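Local coordinates for GMP reductase (Trypanosoma brucei brucei, PDB 6JIG), which probably catalyses the irreversible NADPH-dependent deamination of GMP to IMP, helping to balance adenine and guanine nucleotides, at residues 13-18 and 348-353; 308-313 and 331-336; 362-365 and 370-373. The protein carries 1 engineered substitution. One frame throughout, in Å; residues are numbered along the deposited sequence.

Interaction 1 of 3, residues 13-18 and 348-353; sequences LTYDDV and CIADGG. With 5GP (guanosine-5'-monophosphate), chain B.
Y15 meets the barrel strand 348-351 where it runs out into the glycine turn G352-G353, and the two backbones stay well apart: the closest CA atoms, those of Y15 and G353, are 8.2 Å from each other. Segment 13-18 turns through a short 3-10 segment, 15-17, tied by D17, whose OD2 takes the N-H of T14 almost straight through its anti lone pair.

A tyrosine suits this distance because it is long and ends in a polar atom. With CG anti to its carbonyl carbon (chi1 -61°), the ring reaches over to the strand. G352 O and G353 O lie at the ring edge, the latter 3.7 Å from Y15 CD2, while Y15 OH packs on the small methyl of A350. One water, in the plane of the ring, is 2.8 Å from Y15 OH and donates to G352 O at 2.6 Å, thereby linking hydroxyl and turn.

Both glycines have backbone angles that a side chain would strain. The strand end and the turn serve the nucleotide: G353 N donates to the phosphate oxygen O1P of GMP (3.0 Å), and D351 takes both ribose hydroxyls, O3' on OD1 and O2' on OD2, at modelled distances so short that their exact lengths are doubtful.

Around this contact, the tyrosine also packs on Q330 of helix 330-344 and on D359 and A363 of helix 357-365, while strand 348-351 runs between strands 307-310 and 370-373.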
ATOM      1  N   LEU A  13       7.928  -7.811  32.655  1.00 30.26           N
ATOM      2  CA  LEU A  13       6.721  -8.047  31.878  1.00 29.49           C
ATOM      3  C   LEU A  13       5.922  -6.764  31.748  1.00 32.13           C
ATOM      4  O   LEU A  13       5.895  -5.939  32.671  1.00 32.48           O
ATOM      5  CB  LEU A  13       5.842  -9.110  32.538  1.00 29.52           C
ATOM      6  CG  LEU A  13       6.551 -10.429  32.829  1.00 35.43           C
ATOM      7  CD1 LEU A  13       5.596 -11.337  33.586  1.00 36.13           C
ATOM      8  CD2 LEU A  13       7.014 -11.069  31.543  1.00 34.08           C
ATOM      9  N   THR A  14       5.249  -6.610  30.614  1.00 31.31           N
ATOM     10  CA  THR A  14       4.272  -5.540  30.469  1.00 30.53           C
ATOM     11  C   THR A  14       2.869  -6.135  30.365  1.00 31.85           C
ATOM     12  O   THR A  14       2.682  -7.357  30.450  1.00 30.16           O
ATOM     13  CB  THR A  14       4.599  -4.648  29.267  1.00 35.23           C
ATOM     14  OG1 THR A  14       3.802  -3.462  29.361  1.00 43.78           O
ATOM     15  CG2 THR A  14       4.286  -5.375  27.960  1.00 35.60           C
ATOM     16  N   TYR A  15       1.871  -5.259  30.181  1.00 31.32           N
ATOM     17  CA  TYR A  15       0.480  -5.722  30.188  1.00 30.14           C
ATOM     18  C   TYR A  15       0.241  -6.763  29.105  1.00 33.02           C
ATOM     19  O   TYR A  15      -0.411  -7.784  29.354  1.00 31.86           O
ATOM     20  CB  TYR A  15      -0.485  -4.556  30.001  1.00 31.05           C
ATOM     21  CG  TYR A  15      -0.374  -3.529  31.105  1.00 34.13           C
ATOM     22  CD1 TYR A  15      -0.529  -3.904  32.433  1.00 33.34           C
ATOM     23  CD2 TYR A  15      -0.090  -2.199  30.823  1.00 35.93           C
ATOM     24  CE1 TYR A  15      -0.427  -2.968  33.457  1.00 35.22           C
ATOM     25  CE2 TYR A  15       0.014  -1.245  31.856  1.00 32.79           C
ATOM     26  CZ  TYR A  15      -0.155  -1.650  33.160  1.00 33.83           C
ATOM     27  OH  TYR A  15      -0.066  -0.749  34.193  1.00 32.66           O
ATOM     28  N   ASP A  16       0.764  -6.524  27.897  1.00 32.49           N
ATOM     29  CA  ASP A  16       0.569  -7.472  26.800  1.00 32.54           C
ATOM     30  C   ASP A  16       1.269  -8.810  27.017  1.00 34.86           C
ATOM     31  O   ASP A  16       1.081  -9.721  26.194  1.00 34.77           O
ATOM     32  CB  ASP A  16       1.046  -6.872  25.478  1.00 35.91           C
ATOM     33  CG  ASP A  16       0.018  -5.971  24.848  1.00 43.96           C
ATOM     34  OD1 ASP A  16      -1.133  -5.938  25.338  1.00 41.31           O
ATOM     35  OD2 ASP A  16       0.361  -5.285  23.864  1.00 47.95           O
ATOM     36  N   ASP A  17       2.068  -8.963  28.074  1.00 30.27           N
ATOM     37  CA  ASP A  17       2.701 -10.248  28.348  1.00 32.00           C
ATOM     38  C   ASP A  17       1.826 -11.203  29.156  1.00 32.18           C
ATOM     39  O   ASP A  17       2.184 -12.376  29.285  1.00 29.89           O
ATOM     40  CB  ASP A  17       4.022 -10.061  29.108  1.00 30.74           C
ATOM     41  CG  ASP A  17       5.151  -9.515  28.222  1.00 34.82           C
ATOM     42  OD1 ASP A  17       5.413 -10.103  27.148  1.00 34.49           O
ATOM     43  OD2 ASP A  17       5.778  -8.497  28.601  1.00 31.77           O
ATOM     44  N   VAL A  18       0.718 -10.747  29.743  1.00 31.83           N
ATOM     45  CA  VAL A  18      -0.019 -11.596  30.672  1.00 32.36           C
ATOM     46  C   VAL A  18      -1.520 -11.528  30.409  1.00 31.70           C
ATOM     47  O   VAL A  18      -2.031 -10.612  29.759  1.00 32.25           O
ATOM     48  CB  VAL A  18       0.279 -11.235  32.155  1.00 32.80           C
ATOM     49  CG1 VAL A  18       1.772 -11.418  32.460  1.00 32.77           C
ATOM     50  CG2 VAL A  18      -0.139  -9.799  32.463  1.00 30.55           C
ATOM     51  N   CYS A 348      -0.818   3.415  45.060  1.00 32.80           N
ATOM     52  CA  CYS A 348       0.010   3.578  43.867  1.00 32.77           C
ATOM     53  C   CYS A 348      -0.851   3.805  42.635  1.00 31.69           C
ATOM     54  O   CYS A 348      -1.867   3.130  42.443  1.00 33.53           O
ATOM     55  CB  CYS A 348       0.909   2.356  43.651  1.00 35.43           C
ATOM     56  SG  CYS A 348       2.171   2.090  44.907  1.00 36.83           S
ATOM     57  N   ILE A 349      -0.432   4.761  41.810  1.00 32.13           N
ATOM     58  CA  ILE A 349      -1.050   5.065  40.520  1.00 31.14           C
ATOM     59  C   ILE A 349      -0.221   4.381  39.431  1.00 31.56           C
ATOM     60  O   ILE A 349       0.956   4.705  39.270  1.00 30.60           O
ATOM     61  CB  ILE A 349      -1.088   6.585  40.263  1.00 30.69           C
ATOM     62  CG1 ILE A 349      -1.752   7.333  41.432  1.00 34.15           C
ATOM     63  CG2 ILE A 349      -1.802   6.896  38.913  1.00 30.57           C
ATOM     64  CD1 ILE A 349      -1.403   8.812  41.465  1.00 36.03           C
ATOM     65  N   ALA A 350      -0.818   3.469  38.662  1.00 31.31           N
ATOM     66  CA  ALA A 350      -0.127   2.882  37.502  1.00 29.29           C
ATOM     67  C   ALA A 350      -0.257   3.828  36.311  1.00 30.51           C
ATOM     68  O   ALA A 350      -1.334   3.942  35.722  1.00 33.05           O
ATOM     69  CB  ALA A 350      -0.699   1.506  37.175  1.00 30.51           C
ATOM     70  N   ASP A 351       0.843   4.497  35.938  1.00 31.41           N
ATOM     71  CA  ASP A 351       0.812   5.624  34.999  1.00 30.58           C
ATOM     72  C   ASP A 351       1.479   5.251  33.677  1.00 33.16           C
ATOM     73  O   ASP A 351       2.709   5.162  33.604  1.00 31.74           O
ATOM     74  CB  ASP A 351       1.507   6.840  35.621  1.00 33.12           C
ATOM     75  CG  ASP A 351       1.566   8.037  34.685  1.00 33.05           C
ATOM     76  OD1 ASP A 351       0.748   8.107  33.742  1.00 33.82           O
ATOM     77  OD2 ASP A 351       2.415   8.924  34.919  1.00 34.34           O
ATOM     78  N   GLY A 352       0.679   5.086  32.632  1.00 32.01           N
ATOM     79  CA  GLY A 352       1.247   4.991  31.300  1.00 35.21           C
ATOM     80  C   GLY A 352       1.133   3.592  30.703  1.00 34.79           C
ATOM     81  O   GLY A 352       1.199   2.573  31.404  1.00 34.53           O
ATOM     82  N   GLY A 353       0.992   3.545  29.379  1.00 35.16           N
ATOM     83  CA  GLY A 353       1.043   2.277  28.678  1.00 34.44           C
ATOM     84  C   GLY A 353      -0.261   1.521  28.643  1.00 35.58           C
ATOM     85  O   GLY A 353      -0.296   0.397  28.125  1.00 35.38           O
TER
HETATM   86  P   5GP B 601      -0.468   7.074  28.069  1.00 39.22           P
HETATM   87  O1P 5GP B 601       0.192   5.820  27.520  1.00 38.83           O
HETATM   88  O2P 5GP B 601      -0.673   8.156  27.027  1.00 39.72           O
HETATM   89  O3P 5GP B 601      -1.675   6.812  28.934  1.00 38.41           O
HETATM   90  O5' 5GP B 601       0.631   7.588  29.106  1.00 39.27           O
HETATM   91  C5' 5GP B 601       0.599   8.884  29.684  1.00 38.25           C
HETATM   92  C4' 5GP B 601       1.766   9.076  30.632  1.00 37.98           C
HETATM   93  O4' 5GP B 601       2.989   9.214  29.873  1.00 40.93           O
HETATM   94  C3' 5GP B 601       1.742  10.338  31.485  1.00 38.54           C
HETATM   95  O3' 5GP B 601       0.867  10.246  32.603  1.00 36.04           O
HETATM   96  C2' 5GP B 601       3.225  10.530  31.852  1.00 40.55           C
HETATM   97  O2' 5GP B 601       3.607   9.736  32.967  1.00 41.32           O
HETATM   98  C1' 5GP B 601       3.937   9.943  30.630  1.00 40.90           C
HETATM   99  N9  5GP B 601       4.512  10.977  29.763  1.00 45.05           N
HETATM  100  C8  5GP B 601       3.884  12.029  29.216  1.00 46.66           C
HETATM  101  N7  5GP B 601       4.788  12.710  28.463  1.00 48.87           N
HETATM  102  C5  5GP B 601       5.967  12.046  28.539  1.00 49.64           C
HETATM  103  C6  5GP B 601       7.225  12.246  27.988  1.00 50.31           C
HETATM  104  O6  5GP B 601       7.415  13.219  27.229  1.00 50.91           O
HETATM  105  N1  5GP B 601       8.217  11.388  28.278  1.00 47.19           N
HETATM  106  C2  5GP B 601       8.020  10.338  29.088  1.00 47.37           C
HETATM  107  N2  5GP B 601       9.036   9.488  29.358  1.00 45.84           N
HETATM  108  N3  5GP B 601       6.801  10.104  29.632  1.00 43.14           N
HETATM  109  C4  5GP B 601       5.781  10.952  29.362  1.00 44.07           C
HETATM  110  O   HOH W   1       0.150   1.977  33.755  1.00 34.35           O

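Interaction 2 of 3, residues 308-313 and 331-336; sequences LKIGVG and LSAVLA. With K (potassium ion), chain D.
Every close approach of 308-313 to 331-336 is made by one methyl, I310 CG2, and only three residues further on the chain binds a potassium ion. CG2 lies 3.9 Å from A333 CB and 4.1 Å from V334 CG2, and it also rests against the helix backbone at A333 C. The nearest CA atoms, those of I310 and V334, are 6.5 Å apart, a close approach that the small alanine permits.

The torsions explain the choice of branch. I310 CG2 stands anti to the backbone N and faces the helix, while CG1 is anti to the carbonyl carbon (chi1 -49°). V334 offers CG2, its branch beside the backbone N. Beta-branched residues suit the strand, and I310 turns its CG2 branch to the helix, packing between sheet and helix as is usual in a TIM barrel. Its side chain also touches C348 and I291 of the two flanking strands.

Beyond I310 the chain leaves the sheet through G311, V312 and G313, a predicted NAD(+) site. G311 and G313 both adopt backbone angles that favour glycine. G313 O binds the potassium ion at 2.8 Å, alongside the carbonyls of G315 and A318, the latter an engineered residue, and those of E482, S483 and G484 of the second subunit.

Between 308-313 and 331-336 the packing is thus purely apolar, while I310 O takes a hydrogen bond from Q330 NE2 at the start of the same helix; the potassium ion, shared between subunits, is held by backbone carbonyls, which suit it.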
ATOM      1  N   LEU A 308       2.185   7.135  45.347  1.00 32.61           N
ATOM      2  CA  LEU A 308       3.294   6.941  44.414  1.00 35.43           C
ATOM      3  C   LEU A 308       2.758   6.824  42.997  1.00 35.02           C
ATOM      4  O   LEU A 308       1.705   6.219  42.772  1.00 33.29           O
ATOM      5  CB  LEU A 308       4.105   5.681  44.739  1.00 30.45           C
ATOM      6  CG  LEU A 308       4.697   5.645  46.142  1.00 33.33           C
ATOM      7  CD1 LEU A 308       5.304   4.277  46.454  1.00 34.69           C
ATOM      8  CD2 LEU A 308       5.736   6.740  46.266  1.00 35.99           C
ATOM      9  N   LYS A 309       3.467   7.413  42.039  1.00 31.84           N
ATOM     10  CA  LYS A 309       3.077   7.295  40.639  1.00 33.17           C
ATOM     11  C   LYS A 309       4.135   6.441  39.940  1.00 32.57           C
ATOM     12  O   LYS A 309       5.326   6.762  39.988  1.00 30.48           O
ATOM     13  CB  LYS A 309       2.911   8.665  39.969  1.00 33.23           C
ATOM     14  CG  LYS A 309       2.160   8.565  38.614  1.00 35.10           C
ATOM     15  CD  LYS A 309       1.224   9.761  38.347  1.00 34.77           C
ATOM     16  CE  LYS A 309       2.000  11.056  38.105  1.00 31.30           C
ATOM     17  NZ  LYS A 309       2.969  10.935  36.942  1.00 34.16           N
ATOM     18  N   ILE A 310       3.696   5.345  39.323  1.00 31.82           N
ATOM     19  CA  ILE A 310       4.577   4.287  38.830  1.00 32.03           C
ATOM     20  C   ILE A 310       4.610   4.369  37.315  1.00 30.82           C
ATOM     21  O   ILE A 310       3.554   4.323  36.675  1.00 30.97           O
ATOM     22  CB  ILE A 310       4.083   2.887  39.244  1.00 34.29           C
ATOM     23  CG1 ILE A 310       3.761   2.815  40.736  1.00 36.40           C
ATOM     24  CG2 ILE A 310       5.044   1.779  38.750  1.00 32.18           C
ATOM     25  CD1 ILE A 310       4.836   3.280  41.626  1.00 38.71           C
ATOM     26  N   GLY A 311       5.812   4.459  36.743  1.00 31.04           N
ATOM     27  CA  GLY A 311       5.953   4.319  35.303  1.00 32.27           C
ATOM     28  C   GLY A 311       7.128   5.115  34.769  1.00 35.37           C
ATOM     29  O   GLY A 311       7.122   6.345  34.851  1.00 32.73           O
ATOM     30  N   VAL A 312       8.142   4.431  34.237  1.00 32.83           N
ATOM     31  CA  VAL A 312       9.287   5.086  33.597  1.00 32.91           C
ATOM     32  C   VAL A 312       9.322   4.603  32.149  1.00 33.14           C
ATOM     33  O   VAL A 312       9.714   3.463  31.874  1.00 35.34           O
ATOM     34  CB  VAL A 312      10.601   4.793  34.331  1.00 34.63           C
ATOM     35  CG1 VAL A 312      11.798   5.452  33.607  1.00 35.06           C
ATOM     36  CG2 VAL A 312      10.525   5.299  35.766  1.00 35.76           C
ATOM     37  N   GLY A 313       8.828   5.431  31.228  1.00 34.69           N
ATOM     38  CA  GLY A 313       8.888   5.118  29.819  1.00 38.30           C
ATOM     39  C   GLY A 313       7.688   4.526  29.078  1.00 40.51           C
ATOM     40  O   GLY A 313       7.651   4.613  27.849  1.00 41.79           O
ATOM     41  N   LEU A 331       4.133  -3.845  33.908  1.00 30.76           N
ATOM     42  CA  LEU A 331       3.519  -4.773  34.854  1.00 33.40           C
ATOM     43  C   LEU A 331       4.490  -5.124  35.966  1.00 31.37           C
ATOM     44  O   LEU A 331       4.119  -5.134  37.150  1.00 29.81           O
ATOM     45  CB  LEU A 331       3.018  -6.044  34.158  1.00 32.07           C
ATOM     46  CG  LEU A 331       2.213  -6.948  35.098  1.00 32.89           C
ATOM     47  CD1 LEU A 331       0.730  -6.570  35.070  1.00 33.68           C
ATOM     48  CD2 LEU A 331       2.386  -8.444  34.766  1.00 32.48           C
ATOM     49  N   SER A 332       5.750  -5.377  35.616  1.00 28.18           N
ATOM     50  CA  SER A 332       6.738  -5.701  36.639  1.00 32.23           C
ATOM     51  C   SER A 332       6.987  -4.500  37.549  1.00 31.11           C
ATOM     52  O   SER A 332       7.276  -4.665  38.737  1.00 30.76           O
ATOM     53  CB  SER A 332       8.055  -6.142  35.993  1.00 34.09           C
ATOM     54  OG  SER A 332       7.912  -7.388  35.326  1.00 33.15           O
ATOM     55  N   ALA A 333       6.930  -3.285  36.996  1.00 29.81           N
ATOM     56  CA  ALA A 333       7.160  -2.101  37.827  1.00 30.40           C
ATOM     57  C   ALA A 333       6.052  -1.950  38.862  1.00 32.04           C
ATOM     58  O   ALA A 333       6.316  -1.666  40.039  1.00 32.33           O
ATOM     59  CB  ALA A 333       7.243  -0.848  36.956  1.00 33.20           C
ATOM     60  N   VAL A 334       4.807  -2.154  38.436  1.00 31.24           N
ATOM     61  CA  VAL A 334       3.667  -2.096  39.352  1.00 30.97           C
ATOM     62  C   VAL A 334       3.780  -3.186  40.415  1.00 34.38           C
ATOM     63  O   VAL A 334       3.579  -2.939  41.610  1.00 32.54           O
ATOM     64  CB  VAL A 334       2.355  -2.200  38.555  1.00 30.27           C
ATOM     65  CG1 VAL A 334       1.126  -2.330  39.502  1.00 29.84           C
ATOM     66  CG2 VAL A 334       2.211  -0.987  37.630  1.00 31.15           C
ATOM     67  N   LEU A 335       4.089  -4.416  39.997  1.00 30.87           N
ATOM     68  CA  LEU A 335       4.228  -5.502  40.962  1.00 31.76           C
ATOM     69  C   LEU A 335       5.274  -5.177  42.015  1.00 34.54           C
ATOM     70  O   LEU A 335       5.041  -5.367  43.214  1.00 36.66           O
ATOM     71  CB  LEU A 335       4.601  -6.800  40.249  1.00 34.50           C
ATOM     72  CG  LEU A 335       3.517  -7.543  39.462  1.00 31.93           C
ATOM     73  CD1 LEU A 335       4.172  -8.639  38.629  1.00 32.24           C
ATOM     74  CD2 LEU A 335       2.460  -8.150  40.377  1.00 32.55           C
ATOM     75  N   ALA A 336       6.439  -4.692  41.584  1.00 30.81           N
ATOM     76  CA  ALA A 336       7.520  -4.476  42.535  1.00 36.29           C
ATOM     77  C   ALA A 336       7.213  -3.294  43.438  1.00 35.95           C
ATOM     78  O   ALA A 336       7.476  -3.338  44.644  1.00 37.05           O
ATOM     79  CB  ALA A 336       8.848  -4.253  41.799  1.00 38.16           C
TER
HETATM   80  K     K D 603       6.700   4.520  25.205  1.00 44.49           K

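Interaction 3 of 3, residues 362-365 and 370-373; sequences KAIG and TVML. With 5GP (guanosine-5'-monophosphate), chain B.
Apolar contacts between side chains join A363 and I364 of helix 357-365 to V371 of strand 370-373. The tightest is methyl to methyl, A363 CB against V371 CG1 at 3.8 Å; the alanine is small enough to let the helix lie close, with the CA atoms of A363 and V371 7.3 Å apart. I364 approaches the same CG1 with its terminal CD1, at 4.4 Å, so one branch of the valine is met by both helix residues. CG1 is anti to the carbonyl carbon (chi1 -64°), the setting that directs it at the helix.

Contact between side chain and backbone adds I364 CD1 near T370 N, at 4.3 Å. Here the helix packs on the second strand of the beta-alpha-beta unit formed by strand 348-351, helix 357-365 and strand 370-373, the last such unit of the eight-stranded TIM barrel, whose final strand then pairs with the first, 49-51.

Contacts with the nucleotide come from the next strand residues. M372 extends from the backbone and bends at chi3, placing its soft sulfur SD 3.3 Å from O3' of GMP. L373 passes the phosphate with its backbone, while its side chain touches L447 of helix 440-457, a helix that I364 also meets through L451.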
ATOM      1  N   LYS A 362      -5.607  -5.522  34.523  1.00 30.06           N
ATOM      2  CA  LYS A 362      -4.306  -6.089  34.855  1.00 29.53           C
ATOM      3  C   LYS A 362      -3.547  -5.195  35.828  1.00 32.32           C
ATOM      4  O   LYS A 362      -2.899  -5.689  36.756  1.00 30.38           O
ATOM      5  CB  LYS A 362      -3.480  -6.304  33.579  1.00 29.03           C
ATOM      6  CG  LYS A 362      -4.138  -7.273  32.592  1.00 27.92           C
ATOM      7  CD  LYS A 362      -3.329  -7.381  31.264  1.00 28.35           C
ATOM      8  CE  LYS A 362      -4.158  -8.063  30.180  1.00 31.29           C
ATOM      9  NZ  LYS A 362      -3.345  -8.243  28.915  1.00 32.75           N
ATOM     10  N   ALA A 363      -3.587  -3.881  35.608  1.00 31.22           N
ATOM     11  CA  ALA A 363      -2.865  -2.969  36.491  1.00 30.87           C
ATOM     12  C   ALA A 363      -3.380  -3.071  37.927  1.00 30.49           C
ATOM     13  O   ALA A 363      -2.593  -3.168  38.876  1.00 31.82           O
ATOM     14  CB  ALA A 363      -2.987  -1.539  35.966  1.00 30.06           C
ATOM     15  N   ILE A 364      -4.704  -3.063  38.099  1.00 30.73           N
ATOM     16  CA  ILE A 364      -5.293  -3.223  39.432  1.00 31.09           C
ATOM     17  C   ILE A 364      -4.954  -4.598  40.002  1.00 31.10           C
ATOM     18  O   ILE A 364      -4.583  -4.729  41.174  1.00 31.50           O
ATOM     19  CB  ILE A 364      -6.823  -3.010  39.385  1.00 33.96           C
ATOM     20  CG1 ILE A 364      -7.182  -1.650  38.787  1.00 33.80           C
ATOM     21  CG2 ILE A 364      -7.419  -3.164  40.775  1.00 34.12           C
ATOM     22  CD1 ILE A 364      -6.600  -0.462  39.550  1.00 35.29           C
ATOM     23  N   GLY A 365      -5.082  -5.649  39.183  1.00 33.05           N
ATOM     24  CA  GLY A 365      -4.671  -6.976  39.620  1.00 32.54           C
ATOM     25  C   GLY A 365      -3.213  -7.076  40.031  1.00 35.24           C
ATOM     26  O   GLY A 365      -2.865  -7.871  40.914  1.00 34.41           O
ATOM     27  N   THR A 370      -5.001   2.958  41.509  1.00 30.19           N
ATOM     28  CA  THR A 370      -5.603   3.716  40.424  1.00 30.69           C
ATOM     29  C   THR A 370      -4.744   3.551  39.176  1.00 32.80           C
ATOM     30  O   THR A 370      -3.600   3.089  39.236  1.00 31.04           O
ATOM     31  CB  THR A 370      -5.706   5.219  40.733  1.00 30.24           C
ATOM     32  OG1 THR A 370      -4.401   5.726  41.042  1.00 32.22           O
ATOM     33  CG2 THR A 370      -6.677   5.502  41.899  1.00 29.58           C
ATOM     34  N   VAL A 371      -5.302   3.971  38.045  1.00 31.83           N
ATOM     35  CA  VAL A 371      -4.552   4.088  36.794  1.00 32.36           C
ATOM     36  C   VAL A 371      -4.619   5.536  36.329  1.00 32.75           C
ATOM     37  O   VAL A 371      -5.604   6.241  36.575  1.00 32.82           O
ATOM     38  CB  VAL A 371      -5.097   3.151  35.693  1.00 30.37           C
ATOM     39  CG1 VAL A 371      -4.938   1.674  36.099  1.00 31.85           C
ATOM     40  CG2 VAL A 371      -6.557   3.460  35.396  1.00 30.76           C
ATOM     41  N   MET A 372      -3.558   5.983  35.660  1.00 33.06           N
ATOM     42  CA  MET A 372      -3.528   7.299  35.040  1.00 30.93           C
ATOM     43  C   MET A 372      -3.511   7.118  33.532  1.00 34.66           C
ATOM     44  O   MET A 372      -2.694   6.353  33.012  1.00 31.90           O
ATOM     45  CB  MET A 372      -2.313   8.109  35.492  1.00 32.44           C
ATOM     46  CG  MET A 372      -2.214   9.444  34.772  1.00 34.08           C
ATOM     47  SD  MET A 372      -0.926  10.520  35.405  1.00 34.98           S
ATOM     48  CE  MET A 372      -1.837  11.408  36.684  1.00 31.79           C
ATOM     49  N   LEU A 373      -4.398   7.826  32.838  1.00 34.58           N
ATOM     50  CA  LEU A 373      -4.594   7.658  31.404  1.00 34.98           C
ATOM     51  C   LEU A 373      -4.315   8.959  30.673  1.00 37.67           C
ATOM     52  O   LEU A 373      -4.859  10.008  31.037  1.00 37.01           O
ATOM     53  CB  LEU A 373      -6.019   7.219  31.088  1.00 34.74           C
ATOM     54  CG  LEU A 373      -6.567   6.019  31.850  1.00 36.71           C
ATOM     55  CD1 LEU A 373      -7.989   5.765  31.388  1.00 36.79           C
ATOM     56  CD2 LEU A 373      -5.678   4.815  31.564  1.00 34.86           C
TER
HETATM   57  P   5GP B 601      -0.468   7.074  28.069  1.00 39.22           P
HETATM   58  O1P 5GP B 601       0.192   5.820  27.520  1.00 38.83           O
HETATM   59  O2P 5GP B 601      -0.673   8.156  27.027  1.00 39.72           O
HETATM   60  O3P 5GP B 601      -1.675   6.812  28.934  1.00 38.41           O
HETATM   61  O5' 5GP B 601       0.631   7.588  29.106  1.00 39.27           O
HETATM   62  C5' 5GP B 601       0.599   8.884  29.684  1.00 38.25           C
HETATM   63  C4' 5GP B 601       1.766   9.076  30.632  1.00 37.98           C
HETATM   64  O4' 5GP B 601       2.989   9.214  29.873  1.00 40.93           O
HETATM   65  C3' 5GP B 601       1.742  10.338  31.485  1.00 38.54           C
HETATM   66  O3' 5GP B 601       0.867  10.246  32.603  1.00 36.04           O
HETATM   67  C2' 5GP B 601       3.225  10.530  31.852  1.00 40.55           C
HETATM   68  O2' 5GP B 601       3.607   9.736  32.967  1.00 41.32           O
HETATM   69  C1' 5GP B 601       3.937   9.943  30.630  1.00 40.90           C
HETATM   70  N9  5GP B 601       4.512  10.977  29.763  1.00 45.05           N
HETATM   71  C8  5GP B 601       3.884  12.029  29.216  1.00 46.66           C
HETATM   72  N7  5GP B 601       4.788  12.710  28.463  1.00 48.87           N
HETATM   73  C5  5GP B 601       5.967  12.046  28.539  1.00 49.64           C
HETATM   74  C6  5GP B 601       7.225  12.246  27.988  1.00 50.31           C
HETATM   75  O6  5GP B 601       7.415  13.219  27.229  1.00 50.91           O
HETATM   76  N1  5GP B 601       8.217  11.388  28.278  1.00 47.19           N
HETATM   77  C2  5GP B 601       8.020  10.338  29.088  1.00 47.37           C
HETATM   78  N2  5GP B 601       9.036   9.488  29.358  1.00 45.84           N
HETATM   79  N3  5GP B 601       6.801  10.104  29.632  1.00 43.14           N
HETATM   80  C4  5GP B 601       5.781  10.952  29.362  1.00 44.07           C

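In the fold
From the N terminus, the chain first lays down the turn 13-18, which waits some 330 residues, past the CBS domains and most of the barrel, for strand 348-351 to complete interaction 1. Interaction 2 falls within that long excursion and closes a short loop from strand 307-310 to helix 330-344. Interaction 3 follows in series, with only four residues between helix 357-365 and strand 370-373. Strands 307-310, 348-351 and 370-373 are consecutive neighbours in the barrel: interactions 2 and 3 join barrel strands to outer helices, and interaction 1 brings the N-terminal turn to the strand between them. That turn ties in both helices, through L13 N to S332 OG and V18 O to K362 NZ.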